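Local coordinates for retinol dehydratase (Spodoptera frugiperda, PDB 1FMJ), which converts retinol to anhydroretinol on a sulfotransferase fold, probably by way of a sulfated intermediate, at residues A[31-36]-A[44-49]; A[71-76]-A[192-197]; A[82-87]-A[158-163]. All blocks are in the same frame, centred on the assembly; numbering follows the deposited sequence.

Contact 1: residues A[31-36]-A[44-49]; sequences FPTTYV and MVYRPY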
loop_
_atom_site.group_PDB
_atom_site.type_symbol
_atom_site.label_atom_id
_atom_site.label_comp_id
_atom_site.label_asym_id
_atom_site.label_seq_id
_atom_site.Cartn_x
_atom_site.Cartn_y
_atom_site.Cartn_z
ATOM N N PHE A 31 -11.281 -11.305 11.535
ATOM C CA PHE A 31 -10.219 -10.386 11.922
ATOM C C PHE A 31 -10.737 -9.408 12.964
ATOM O O PHE A 31 -11.832 -8.879 12.830
ATOM C CB PHE A 31 -9.690 -9.621 10.715
ATOM C CG PHE A 31 -8.410 -8.898 10.993
ATOM C CD1 PHE A 31 -7.261 -9.610 11.341
ATOM C CD2 PHE A 31 -8.352 -7.506 10.939
ATOM C CE1 PHE A 31 -6.071 -8.941 11.634
ATOM C CE2 PHE A 31 -7.170 -6.835 11.228
ATOM C CZ PHE A 31 -6.027 -7.554 11.576
ATOM N N PRO A 32 -9.941 -9.145 14.014
ATOM C CA PRO A 32 -10.305 -8.234 15.106
ATOM C C PRO A 32 -10.583 -6.767 14.788
ATOM O O PRO A 32 -11.588 -6.223 15.234
ATOM C CB PRO A 32 -9.143 -8.395 16.089
ATOM C CG PRO A 32 -8.706 -9.812 15.863
ATOM C CD PRO A 32 -8.708 -9.877 14.348
ATOM N N THR A 33 -9.700 -6.118 14.038
ATOM C CA THR A 33 -9.889 -4.700 13.727
ATOM C C THR A 33 -11.087 -4.461 12.808
ATOM O O THR A 33 -11.267 -5.168 11.819
ATOM C CB THR A 33 -8.632 -4.108 13.065
ATOM O OG1 THR A 33 -7.463 -4.554 13.766
ATOM C CG2 THR A 33 -8.679 -2.596 13.111
ATOM N N THR A 34 -11.901 -3.460 13.137
ATOM C CA THR A 34 -13.090 -3.133 12.346
ATOM C C THR A 34 -12.891 -1.850 11.546
ATOM O O THR A 34 -11.923 -1.124 11.763
ATOM C CB THR A 34 -14.326 -2.945 13.254
ATOM O OG1 THR A 34 -14.030 -1.960 14.251
ATOM C CG2 THR A 34 -14.692 -4.247 13.937
ATOM N N TYR A 35 -13.813 -1.570 10.629
ATOM C CA TYR A 35 -13.729 -0.366 9.797
ATOM C C TYR A 35 -14.800 0.690 10.109
ATOM O O TYR A 35 -15.719 0.467 10.901
ATOM C CB TYR A 35 -13.898 -0.710 8.312
ATOM C CG TYR A 35 -12.896 -1.661 7.695
ATOM C CD1 TYR A 35 -13.165 -3.025 7.610
ATOM C CD2 TYR A 35 -11.731 -1.182 7.098
ATOM C CE1 TYR A 35 -12.312 -3.884 6.936
ATOM C CE2 TYR A 35 -10.865 -2.039 6.420
ATOM C CZ TYR A 35 -11.166 -3.386 6.341
ATOM O OH TYR A 35 -10.343 -4.233 5.650
ATOM N N VAL A 36 -14.651 1.837 9.450
ATOM C CA VAL A 36 -15.581 2.959 9.508
ATOM C C VAL A 36 -15.307 3.739 8.230
ATOM O O VAL A 36 -14.171 3.764 7.745
ATOM C CB VAL A 36 -15.356 3.907 10.716
ATOM C CG1 VAL A 36 -15.573 3.159 12.023
ATOM C CG2 VAL A 36 -13.969 4.527 10.647
ATOM N N MET A 44 -12.595 3.583 3.287
ATOM C CA MET A 44 -12.573 2.525 4.276
ATOM C C MET A 44 -11.288 2.580 5.107
ATOM O O MET A 44 -10.199 2.317 4.595
ATOM C CB MET A 44 -12.680 1.168 3.576
ATOM C CG MET A 44 -14.063 0.838 3.043
ATOM S SD MET A 44 -15.253 0.597 4.370
ATOM C CE MET A 44 -15.081 -1.173 4.679
ATOM N N VAL A 45 -11.405 2.930 6.386
ATOM C CA VAL A 45 -10.222 2.969 7.234
ATOM C C VAL A 45 -10.434 2.147 8.488
ATOM O O VAL A 45 -11.531 2.120 9.057
ATOM C CB VAL A 45 -9.814 4.431 7.631
ATOM C CG1 VAL A 45 -9.557 5.262 6.378
ATOM C CG2 VAL A 45 -10.887 5.079 8.480
ATOM N N TYR A 46 -9.386 1.442 8.903
ATOM C CA TYR A 46 -9.459 0.639 10.112
ATOM C C TYR A 46 -9.744 1.618 11.248
ATOM O O TYR A 46 -9.109 2.668 11.337
ATOM C CB TYR A 46 -8.134 -0.097 10.338
ATOM C CG TYR A 46 -8.009 -1.374 9.527
ATOM C CD1 TYR A 46 -7.039 -1.505 8.535
ATOM C CD2 TYR A 46 -8.856 -2.450 9.765
ATOM C CE1 TYR A 46 -6.918 -2.684 7.800
ATOM C CE2 TYR A 46 -8.743 -3.631 9.042
ATOM C CZ TYR A 46 -7.773 -3.742 8.062
ATOM O OH TYR A 46 -7.658 -4.915 7.364
ATOM N N ARG A 47 -10.700 1.270 12.107
ATOM C CA ARG A 47 -11.102 2.136 13.211
ATOM C C ARG A 47 -9.959 2.837 13.955
ATOM O O ARG A 47 -10.028 4.035 14.201
ATOM C CB ARG A 47 -11.974 1.356 14.200
ATOM C CG ARG A 47 -12.790 2.250 15.112
ATOM C CD ARG A 47 -13.636 1.444 16.093
ATOM N NE ARG A 47 -14.616 2.294 16.763
ATOM C CZ ARG A 47 -15.675 2.830 16.163
ATOM N NH1 ARG A 47 -15.898 2.602 14.877
ATOM N NH2 ARG A 47 -16.511 3.601 16.849
ATOM N N PRO A 48 -8.900 2.100 14.331
ATOM C CA PRO A 48 -7.771 2.711 15.040
ATOM C C PRO A 48 -7.169 3.920 14.321
ATOM O O PRO A 48 -6.353 4.652 14.888
ATOM C CB PRO A 48 -6.774 1.560 15.145
ATOM C CG PRO A 48 -7.656 0.389 15.302
ATOM C CD PRO A 48 -8.724 0.639 14.254
ATOM N N TYR A 49 -7.562 4.131 13.072
ATOM C CA TYR A 49 -7.030 5.257 12.319
ATOM C C TYR A 49 -7.481 6.588 12.903
ATOM O O TYR A 49 -6.705 7.545 12.971
ATOM C CB TYR A 49 -7.466 5.191 10.855
ATOM C CG TYR A 49 -6.846 6.287 10.033
ATOM C CD1 TYR A 49 -5.501 6.231 9.668
ATOM C CD2 TYR A 49 -7.571 7.427 9.689
ATOM C CE1 TYR A 49 -4.890 7.280 8.988
ATOM C CE2 TYR A 49 -6.964 8.494 9.000
ATOM C CZ TYR A 49 -5.625 8.411 8.660
ATOM O OH TYR A 49 -5.004 9.470 8.024
#
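The beta hairpin of strands 35-38 and 43-46 is built on the hydrogen-bonded antiparallel pair Val36 and Val45, followed by the non-hydrogen-bonded pair Tyr35 and Tyr46. Val45 N donates to Val36 O at 3.2 Å and almost straight, whereas the return bond from Val36 N to Val45 O is bent to 140°. Next along, Arg47 N adds a linear 2.7 Å bond to Thr34 O, as its own chain turns into the 3-10 segment 47-49. On one side of the hairpin the valines meet through their CG2 methyls. The tyrosines leave the backbone in diverging directions, yet their rings come back together as an offset stack, with centroids 4.5 Å apart and planes 17° from parallel. Tyr46 CE2 lies over Tyr35, closest to CZ at 3.6 Å. The other face of the Tyr35 ring is taken by Met44: its chain, bent at chi2 and chi3, carries CE over the ring as a CH-pi contact, 4.1 Å from the centroid, with SD set obliquely in a Met-aromatic contact. Tyr35 is thus sandwiched between a methyl and a ring, and its OH is hydrogen-bonded to Thr223. Phe31, which lines the retinol pocket, reaches the Tyr46 ring with CE2, the two side chains crossing at about a right angle. Thr33 OG1 is hydrogen-bonded to Ile111 O and to Tyr120 OH, while CG2, anti to the backbone N, points at Tyr46 and Pro48. That methyl is wedged between Tyr46 CD2 and the proline ring, where Thr33 CG2 and Pro48 CD are only 3.4 Å apart.

Contact 2: residues A[71-76]-A[192-197]; sequences YQRSGT and VSSFHH. With A3P (adenosine-3'-5'-diphosphate), chain G; RTL (retinol), chain H.
This is a buried polar contact at the nucleotide site, where Arg73 and Gln72 of the phosphate-binding loop meet Ser193, Ser194 and His197 on helix 187-200. The loop joins strand 66-70 to helix 76-87 in the P-loop manner used by sulfotransferases for the 5'-phosphate of their cofactor. Gly75 at the N-cap and Thr76 in the first turn give their backbone N-H groups to O5P of the bound adenosine-3'-5'-diphosphate (A3P), and Thr76 OG1 adds a third bond of 2.7 Å. Arg73, folded at chi2 and chi3, turns back toward the helix. Its NE donates to Ser193 OG at 2.8 Å, the oxygen lying 30° out of the guanidinium plane, while its NH1 makes a weak bond to A3P O6P. One face of the guanidinium is covered by C5' of the nucleotide and the other by His197, and NH2 also reaches Phe310 O. Ser193, with OG anti to the backbone N (chi1 -175°), donates a hydrogen bond to A3P O1P at 2.6 Å. Between Gln72 and the helix, a water donates to Gln72 OE1 and Ser194 O and lies 2.8 Å from His197 ND1, in the plane of that ring. The other nitrogen, His197 NE2, is 3.0 Å from C14 of retinol, so one histidine spans the water and the substrate. Ser193 OG thus accepts from Arg73 and donates to the 3'-phosphate, and the cationic guanidinium, close to both phosphates, probably offsets part of their negative charge.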
loop_
_atom_site.group_PDB
_atom_site.type_symbol
_atom_site.label_atom_id
_atom_site.label_comp_id
_atom_site.label_asym_id
_atom_site.label_seq_id
_atom_site.Cartn_x
_atom_site.Cartn_y
_atom_site.Cartn_z
ATOM N N TYR A 71 -2.403 2.847 -3.967
ATOM C CA TYR A 71 -3.453 2.035 -3.390
ATOM C C TYR A 71 -2.624 0.747 -3.250
ATOM O O TYR A 71 -1.847 0.418 -4.149
ATOM C CB TYR A 71 -4.614 1.787 -4.341
ATOM C CG TYR A 71 -5.593 0.852 -3.686
ATOM C CD1 TYR A 71 -6.513 1.323 -2.751
ATOM C CD2 TYR A 71 -5.479 -0.525 -3.858
ATOM C CE1 TYR A 71 -7.284 0.444 -1.989
ATOM C CE2 TYR A 71 -6.238 -1.408 -3.103
ATOM C CZ TYR A 71 -7.132 -0.917 -2.165
ATOM O OH TYR A 71 -7.809 -1.796 -1.358
ATOM N N GLN A 72 -2.773 0.024 -2.151
ATOM C CA GLN A 72 -1.958 -1.175 -1.932
ATOM C C GLN A 72 -1.895 -2.209 -3.053
ATOM O O GLN A 72 -2.858 -2.413 -3.791
ATOM C CB GLN A 72 -2.376 -1.881 -0.638
ATOM C CG GLN A 72 -3.815 -2.392 -0.621
ATOM C CD GLN A 72 -4.023 -3.485 0.424
ATOM O OE1 GLN A 72 -4.193 -4.662 0.090
ATOM N NE2 GLN A 72 -3.999 -3.101 1.695
ATOM N N ARG A 73 -0.730 -2.850 -3.154
ATOM C CA ARG A 73 -0.453 -3.902 -4.130
ATOM C C ARG A 73 -0.350 -3.371 -5.550
ATOM O O ARG A 73 -0.609 -4.087 -6.511
ATOM C CB ARG A 73 -1.532 -4.994 -4.042
ATOM C CG ARG A 73 -1.720 -5.544 -2.627
ATOM C CD ARG A 73 -0.394 -5.974 -1.998
ATOM N NE ARG A 73 0.102 -7.260 -2.499
ATOM C CZ ARG A 73 1.323 -7.721 -2.255
ATOM N NH1 ARG A 73 2.157 -6.996 -1.532
ATOM N NH2 ARG A 73 1.706 -8.915 -2.699
ATOM N N SER A 74 0.047 -2.110 -5.671
ATOM C CA SER A 74 0.177 -1.469 -6.970
ATOM C C SER A 74 1.615 -1.238 -7.396
ATOM O O SER A 74 1.856 -0.590 -8.413
ATOM C CB SER A 74 -0.555 -0.128 -6.961
ATOM O OG SER A 74 -1.935 -0.311 -6.728
ATOM N N GLY A 75 2.568 -1.744 -6.623
ATOM C CA GLY A 75 3.972 -1.560 -6.973
ATOM C C GLY A 75 4.768 -0.665 -6.034
ATOM O O GLY A 75 5.807 -0.121 -6.406
ATOM N N THR A 76 4.297 -0.523 -4.801
ATOM C CA THR A 76 4.969 0.328 -3.820
ATOM C C THR A 76 6.379 -0.141 -3.435
ATOM O O THR A 76 7.310 0.665 -3.372
ATOM C CB THR A 76 4.134 0.434 -2.529
ATOM O OG1 THR A 76 2.751 0.554 -2.870
ATOM C CG2 THR A 76 4.545 1.651 -1.712
ATOM N N VAL A 192 -6.720 -9.079 -7.172
ATOM C CA VAL A 192 -6.121 -10.409 -7.025
ATOM C C VAL A 192 -4.935 -10.342 -6.056
ATOM O O VAL A 192 -4.811 -11.171 -5.161
ATOM C CB VAL A 192 -5.631 -10.974 -8.382
ATOM C CG1 VAL A 192 -4.827 -12.274 -8.164
ATOM C CG2 VAL A 192 -6.813 -11.274 -9.262
ATOM N N SER A 193 -4.073 -9.347 -6.218
ATOM C CA SER A 193 -2.922 -9.245 -5.327
ATOM C C SER A 193 -3.352 -8.912 -3.900
ATOM O O SER A 193 -2.734 -9.369 -2.936
ATOM C CB SER A 193 -1.925 -8.194 -5.822
ATOM O OG SER A 193 -0.760 -8.196 -5.004
ATOM N N SER A 194 -4.405 -8.110 -3.766
ATOM C CA SER A 194 -4.900 -7.741 -2.449
ATOM C C SER A 194 -5.538 -8.962 -1.792
ATOM O O SER A 194 -5.458 -9.140 -0.583
ATOM C CB SER A 194 -5.913 -6.598 -2.563
ATOM O OG SER A 194 -5.276 -5.400 -2.978
ATOM N N PHE A 195 -6.170 -9.806 -2.603
ATOM C CA PHE A 195 -6.795 -11.017 -2.093
ATOM C C PHE A 195 -5.718 -11.870 -1.419
ATOM O O PHE A 195 -5.860 -12.243 -0.258
ATOM C CB PHE A 195 -7.449 -11.796 -3.244
ATOM C CG PHE A 195 -7.834 -13.219 -2.892
ATOM C CD1 PHE A 195 -8.863 -13.483 -1.992
ATOM C CD2 PHE A 195 -7.179 -14.292 -3.489
ATOM C CE1 PHE A 195 -9.236 -14.801 -1.696
ATOM C CE2 PHE A 195 -7.544 -15.611 -3.200
ATOM C CZ PHE A 195 -8.576 -15.863 -2.303
ATOM N N HIS A 196 -4.642 -12.154 -2.153
ATOM C CA HIS A 196 -3.539 -12.967 -1.651
ATOM C C HIS A 196 -2.836 -12.368 -0.460
ATOM O O HIS A 196 -2.389 -13.089 0.435
ATOM C CB HIS A 196 -2.517 -13.210 -2.753
ATOM C CG HIS A 196 -2.916 -14.287 -3.705
ATOM N ND1 HIS A 196 -2.882 -15.624 -3.368
ATOM C CD2 HIS A 196 -3.374 -14.229 -4.977
ATOM C CE1 HIS A 196 -3.302 -16.342 -4.394
ATOM N NE2 HIS A 196 -3.607 -15.519 -5.383
ATOM N N HIS A 197 -2.710 -11.047 -0.470
ATOM C CA HIS A 197 -2.074 -10.337 0.621
ATOM C C HIS A 197 -2.924 -10.454 1.886
ATOM O O HIS A 197 -2.384 -10.524 2.996
ATOM C CB HIS A 197 -1.886 -8.873 0.232
ATOM C CG HIS A 197 -1.334 -8.017 1.328
ATOM N ND1 HIS A 197 -2.139 -7.305 2.192
ATOM C CD2 HIS A 197 -0.060 -7.752 1.696
ATOM C CE1 HIS A 197 -1.382 -6.639 3.047
ATOM N NE2 HIS A 197 -0.117 -6.894 2.767
HETATM P P1 A3P G . 1.421 -9.573 -7.440
HETATM O O1P A3P G . 0.614 -9.965 -6.272
HETATM O O2P A3P G . 2.546 -10.507 -7.660
HETATM O O3P A3P G . 0.583 -9.511 -8.647
HETATM P P2 A3P G . 2.996 -3.417 -3.298
HETATM O O4P A3P G . 4.451 -3.338 -3.092
HETATM O O5P A3P G . 2.429 -2.074 -3.544
HETATM O O6P A3P G . 2.353 -4.060 -2.116
HETATM O "O5'" A3P G . 2.709 -4.307 -4.571
HETATM C "C5'" A3P G . 3.108 -5.667 -4.638
HETATM C "C4'" A3P G . 2.966 -6.211 -6.062
HETATM O "O4'" A3P G . 4.184 -5.882 -6.789
HETATM C "C3'" A3P G . 2.870 -7.738 -6.100
HETATM O "O3'" A3P G . 2.008 -8.116 -7.199
HETATM C "C2'" A3P G . 4.331 -8.123 -6.214
HETATM O "O2'" A3P G . 4.645 -9.475 -6.532
HETATM C "C1'" A3P G . 4.804 -7.095 -7.230
HETATM N N9 A3P G . 6.265 -6.944 -7.244
HETATM C C8 A3P G . 7.145 -6.777 -6.186
HETATM N N7 A3P G . 8.401 -6.667 -6.527
HETATM C C5 A3P G . 8.371 -6.765 -7.911
HETATM C C6 A3P G . 9.389 -6.726 -8.926
HETATM N N6 A3P G . 10.688 -6.567 -8.654
HETATM N N1 A3P G . 8.999 -6.856 -10.257
HETATM C C2 A3P G . 7.675 -7.019 -10.581
HETATM N N3 A3P G . 6.621 -7.074 -9.709
HETATM C C4 A3P G . 7.043 -6.940 -8.383
HETATM C C1 RTL H . -1.319 -8.760 11.979
HETATM C C2 RTL H . -2.423 -8.873 13.080
HETATM C C3 RTL H . -2.198 -7.923 14.250
HETATM C C4 RTL H . -1.100 -6.924 14.607
HETATM C C5 RTL H . -0.115 -6.963 13.436
HETATM C C6 RTL H . -0.158 -7.734 12.265
HETATM C C7 RTL H . 0.878 -7.650 11.202
HETATM C C8 RTL H . 0.899 -6.697 10.224
HETATM C C9 RTL H . 1.917 -6.606 9.169
HETATM C C10 RTL H . 1.796 -5.579 8.251
HETATM C C11 RTL H . 2.645 -5.228 7.092
HETATM C C12 RTL H . 1.893 -5.001 5.963
HETATM C C13 RTL H . 2.173 -4.633 4.560
HETATM C C14 RTL H . 1.390 -4.421 3.460
HETATM C C15 RTL H . 0.957 -3.049 3.149
HETATM O O1 RTL H . 1.856 -2.392 2.360
HETATM C C16 RTL H . -2.196 -8.396 10.764
HETATM C C17 RTL H . -0.857 -10.217 11.821
HETATM C C18 RTL H . 1.047 -5.999 13.721
HETATM C C19 RTL H . 3.061 -7.635 9.117
HETATM C C20 RTL H . 3.700 -4.494 4.442
HETATM O O HOH W 1 -4.821 -7.101 1.558
HETATM O O HOH W 2 -0.328 -10.723 -3.284
#

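Contact 3: residues A[82-87]-A[158-163]; sequences LVWLIE and KRFVKT. With RTL (retinol), chain H.
Phe160 leaves strand 160-163 with its CB directed at helix 82-87, and CG, beside the backbone N at chi1 -73°, already lies 3.9 Å from Trp84 CD1. Further out, CD1 and CE1 lie nearest both Trp84 CD1 and NE1. Trp84 CD1 stands over the centre of the phenyl ring, but the two planes are inclined at 46°, which makes the pair an oblique one. At the ring edge, CE2 meets Val83 CG1 at 4.0 Å and the CG of Glu87. The tip, CZ, abuts Glu87 CB at 3.7 Å, in the plane of the phenyl ring. The element carrying this ring is a strand of the parallel five-stranded sheet of the P-loop-like sulfotransferase fold, next to strand 66-70; the helix follows the phosphate-binding loop, and its residues 82-87 run antiparallel to strand 160-163 (170°), the axes of these short segments 10.6 Å apart. With an alanine here the space between Trp84, Val83 and Glu87 would probably be left unfilled, and the indole, losing the ring that faces CD1, would be freer to tilt. Toward the start of the strand, Glu87 OE2 and Lys158 NZ form a long salt bridge of 3.9 Å. Each has a second partner: Glu87 OE1 pairs with Lys268, and Lys158 NZ is hydrogen-bonded to Thr64 O. Two residues beyond Phe160 and on the same side of the strand, Lys162 stretches out fully from CG to NZ and donates to O1 of retinol at 2.9 Å.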
loop_
_atom_site.group_PDB
_atom_site.type_symbol
_atom_site.label_atom_id
_atom_site.label_comp_id
_atom_site.label_asym_id
_atom_site.label_seq_id
_atom_site.Cartn_x
_atom_site.Cartn_y
_atom_site.Cartn_z
ATOM N N LEU A 82 13.736 1.545 -5.598
ATOM C CA LEU A 82 14.307 2.402 -6.628
ATOM C C LEU A 82 14.592 3.782 -6.049
ATOM O O LEU A 82 15.706 4.299 -6.158
ATOM C CB LEU A 82 13.339 2.546 -7.806
ATOM C CG LEU A 82 13.080 1.305 -8.654
ATOM C CD1 LEU A 82 12.006 1.613 -9.703
ATOM C CD2 LEU A 82 14.373 0.868 -9.314
ATOM N N VAL A 83 13.568 4.368 -5.431
ATOM C CA VAL A 83 13.667 5.693 -4.832
ATOM C C VAL A 83 14.749 5.792 -3.758
ATOM O O VAL A 83 15.430 6.808 -3.654
ATOM C CB VAL A 83 12.305 6.117 -4.210
ATOM C CG1 VAL A 83 12.472 7.373 -3.364
ATOM C CG2 VAL A 83 11.280 6.364 -5.308
ATOM N N TRP A 84 14.915 4.749 -2.953
ATOM C CA TRP A 84 15.915 4.809 -1.900
ATOM C C TRP A 84 17.314 4.750 -2.473
ATOM O O TRP A 84 18.182 5.516 -2.078
ATOM C CB TRP A 84 15.740 3.668 -0.896
ATOM C CG TRP A 84 16.365 3.962 0.444
ATOM C CD1 TRP A 84 15.784 4.617 1.496
ATOM C CD2 TRP A 84 17.697 3.637 0.861
ATOM N NE1 TRP A 84 16.672 4.717 2.541
ATOM C CE2 TRP A 84 17.852 4.123 2.181
ATOM C CE3 TRP A 84 18.775 2.982 0.250
ATOM C CZ2 TRP A 84 19.043 3.972 2.904
ATOM C CZ3 TRP A 84 19.963 2.833 0.971
ATOM C CH2 TRP A 84 20.083 3.326 2.283
ATOM N N LEU A 85 17.537 3.832 -3.401
ATOM C CA LEU A 85 18.857 3.693 -4.002
ATOM C C LEU A 85 19.263 4.946 -4.762
ATOM O O LEU A 85 20.411 5.384 -4.677
ATOM C CB LEU A 85 18.890 2.476 -4.934
ATOM C CG LEU A 85 18.939 1.141 -4.186
ATOM C CD1 LEU A 85 18.691 -0.032 -5.129
ATOM C CD2 LEU A 85 20.300 1.021 -3.503
ATOM N N ILE A 86 18.313 5.524 -5.494
ATOM C CA ILE A 86 18.573 6.725 -6.276
ATOM C C ILE A 86 18.887 7.936 -5.399
ATOM O O ILE A 86 19.743 8.748 -5.742
ATOM C CB ILE A 86 17.379 7.045 -7.197
ATOM C CG1 ILE A 86 17.193 5.894 -8.194
ATOM C CG2 ILE A 86 17.616 8.371 -7.924
ATOM C CD1 ILE A 86 16.051 6.080 -9.177
ATOM N N GLU A 87 18.193 8.057 -4.271
ATOM C CA GLU A 87 18.430 9.165 -3.353
ATOM C C GLU A 87 19.705 8.914 -2.556
ATOM O O GLU A 87 20.274 9.842 -1.992
ATOM C CB GLU A 87 17.253 9.332 -2.379
ATOM C CG GLU A 87 15.923 9.702 -3.018
ATOM C CD GLU A 87 15.908 11.112 -3.576
ATOM O OE1 GLU A 87 16.909 11.513 -4.203
ATOM O OE2 GLU A 87 14.891 11.818 -3.407
ATOM N N LYS A 158 17.053 12.261 6.291
ATOM C CA LYS A 158 16.026 12.332 5.261
ATOM C C LYS A 158 14.936 11.317 5.584
ATOM O O LYS A 158 15.227 10.165 5.922
ATOM C CB LYS A 158 16.618 12.040 3.878
ATOM C CG LYS A 158 15.573 12.007 2.763
ATOM C CD LYS A 158 16.192 11.677 1.411
ATOM C CE LYS A 158 16.517 12.917 0.598
ATOM N NZ LYS A 158 15.324 13.602 0.053
ATOM N N ARG A 159 13.682 11.755 5.504
ATOM C CA ARG A 159 12.562 10.875 5.795
ATOM C C ARG A 159 11.932 10.294 4.541
ATOM O O ARG A 159 11.535 11.030 3.630
ATOM C CB ARG A 159 11.482 11.611 6.597
ATOM C CG ARG A 159 11.932 12.098 7.970
ATOM C CD ARG A 159 10.759 12.696 8.764
ATOM N NE ARG A 159 10.138 13.834 8.087
ATOM C CZ ARG A 159 9.170 14.579 8.615
ATOM N NH1 ARG A 159 8.705 14.310 9.832
ATOM N NH2 ARG A 159 8.668 15.597 7.925
ATOM N N PHE A 160 11.865 8.965 4.498
ATOM C CA PHE A 160 11.247 8.254 3.392
ATOM C C PHE A 160 9.934 7.728 3.959
ATOM O O PHE A 160 9.930 6.951 4.912
ATOM C CB PHE A 160 12.127 7.092 2.920
ATOM C CG PHE A 160 13.356 7.529 2.170
ATOM C CD1 PHE A 160 14.522 7.877 2.854
ATOM C CD2 PHE A 160 13.339 7.626 0.780
ATOM C CE1 PHE A 160 15.648 8.318 2.161
ATOM C CE2 PHE A 160 14.460 8.066 0.073
ATOM C CZ PHE A 160 15.619 8.414 0.761
ATOM N N VAL A 161 8.823 8.174 3.386
ATOM C CA VAL A 161 7.512 7.773 3.868
ATOM C C VAL A 161 6.739 6.915 2.887
ATOM O O VAL A 161 6.603 7.264 1.708
ATOM C CB VAL A 161 6.640 9.006 4.192
ATOM C CG1 VAL A 161 5.324 8.555 4.824
ATOM C CG2 VAL A 161 7.392 9.957 5.106
ATOM N N LYS A 162 6.230 5.792 3.385
ATOM C CA LYS A 162 5.423 4.888 2.580
ATOM C C LYS A 162 3.996 5.078 3.058
ATOM O O LYS A 162 3.754 5.145 4.261
ATOM C CB LYS A 162 5.838 3.438 2.822
ATOM C CG LYS A 162 4.783 2.417 2.423
ATOM C CD LYS A 162 5.177 1.025 2.879
ATOM C CE LYS A 162 4.080 0.028 2.611
ATOM N NZ LYS A 162 4.477 -1.334 3.028
ATOM N N THR A 163 3.045 5.178 2.140
ATOM C CA THR A 163 1.666 5.344 2.569
ATOM C C THR A 163 0.659 4.879 1.537
ATOM O O THR A 163 0.924 4.899 0.330
ATOM C CB THR A 163 1.341 6.831 2.925
ATOM O OG1 THR A 163 0.034 6.903 3.514
ATOM C CG2 THR A 163 1.344 7.699 1.681
HETATM C C1 RTL H . -1.319 -8.760 11.979
HETATM C C2 RTL H . -2.423 -8.873 13.080
HETATM C C3 RTL H . -2.198 -7.923 14.250
HETATM C C4 RTL H . -1.100 -6.924 14.607
HETATM C C5 RTL H . -0.115 -6.963 13.436
HETATM C C6 RTL H . -0.158 -7.734 12.265
HETATM C C7 RTL H . 0.878 -7.650 11.202
HETATM C C8 RTL H . 0.899 -6.697 10.224
HETATM C C9 RTL H . 1.917 -6.606 9.169
HETATM C C10 RTL H . 1.796 -5.579 8.251
HETATM C C11 RTL H . 2.645 -5.228 7.092
HETATM C C12 RTL H . 1.893 -5.001 5.963
HETATM C C13 RTL H . 2.173 -4.633 4.560
HETATM C C14 RTL H . 1.390 -4.421 3.460
HETATM C C15 RTL H . 0.957 -3.049 3.149
HETATM O O1 RTL H . 1.856 -2.392 2.360
HETATM C C16 RTL H . -2.196 -8.396 10.764
HETATM C C17 RTL H . -0.857 -10.217 11.821
HETATM C C18 RTL H . 1.047 -5.999 13.721
HETATM C C19 RTL H . 3.061 -7.635 9.117
HETATM C C20 RTL H . 3.700 -4.494 4.442
#

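From the N terminus, contact 1 closes first, folding a short hairpin back on itself before the parallel sheet is entered at strand 66-70. Contact 2 then opens at residues 71-76, and contact 3 opens soon after on the helix that follows. The chain returns first to 158-163 and only afterwards to 192-197, so contact 3 closes within the longer loop of contact 2, with no crossing. The latter two touch where Thr76 CG2 meets Lys162 CG, at 4.2 Å. Contact 3 joins helix 76-87 to the central sheet and contact 2 joins the phosphate loop to helix 187-200, while the hairpin stands apart. Each contact nevertheless holds one retinol-pocket residue: Phe31, His197 and Lys162 in turn.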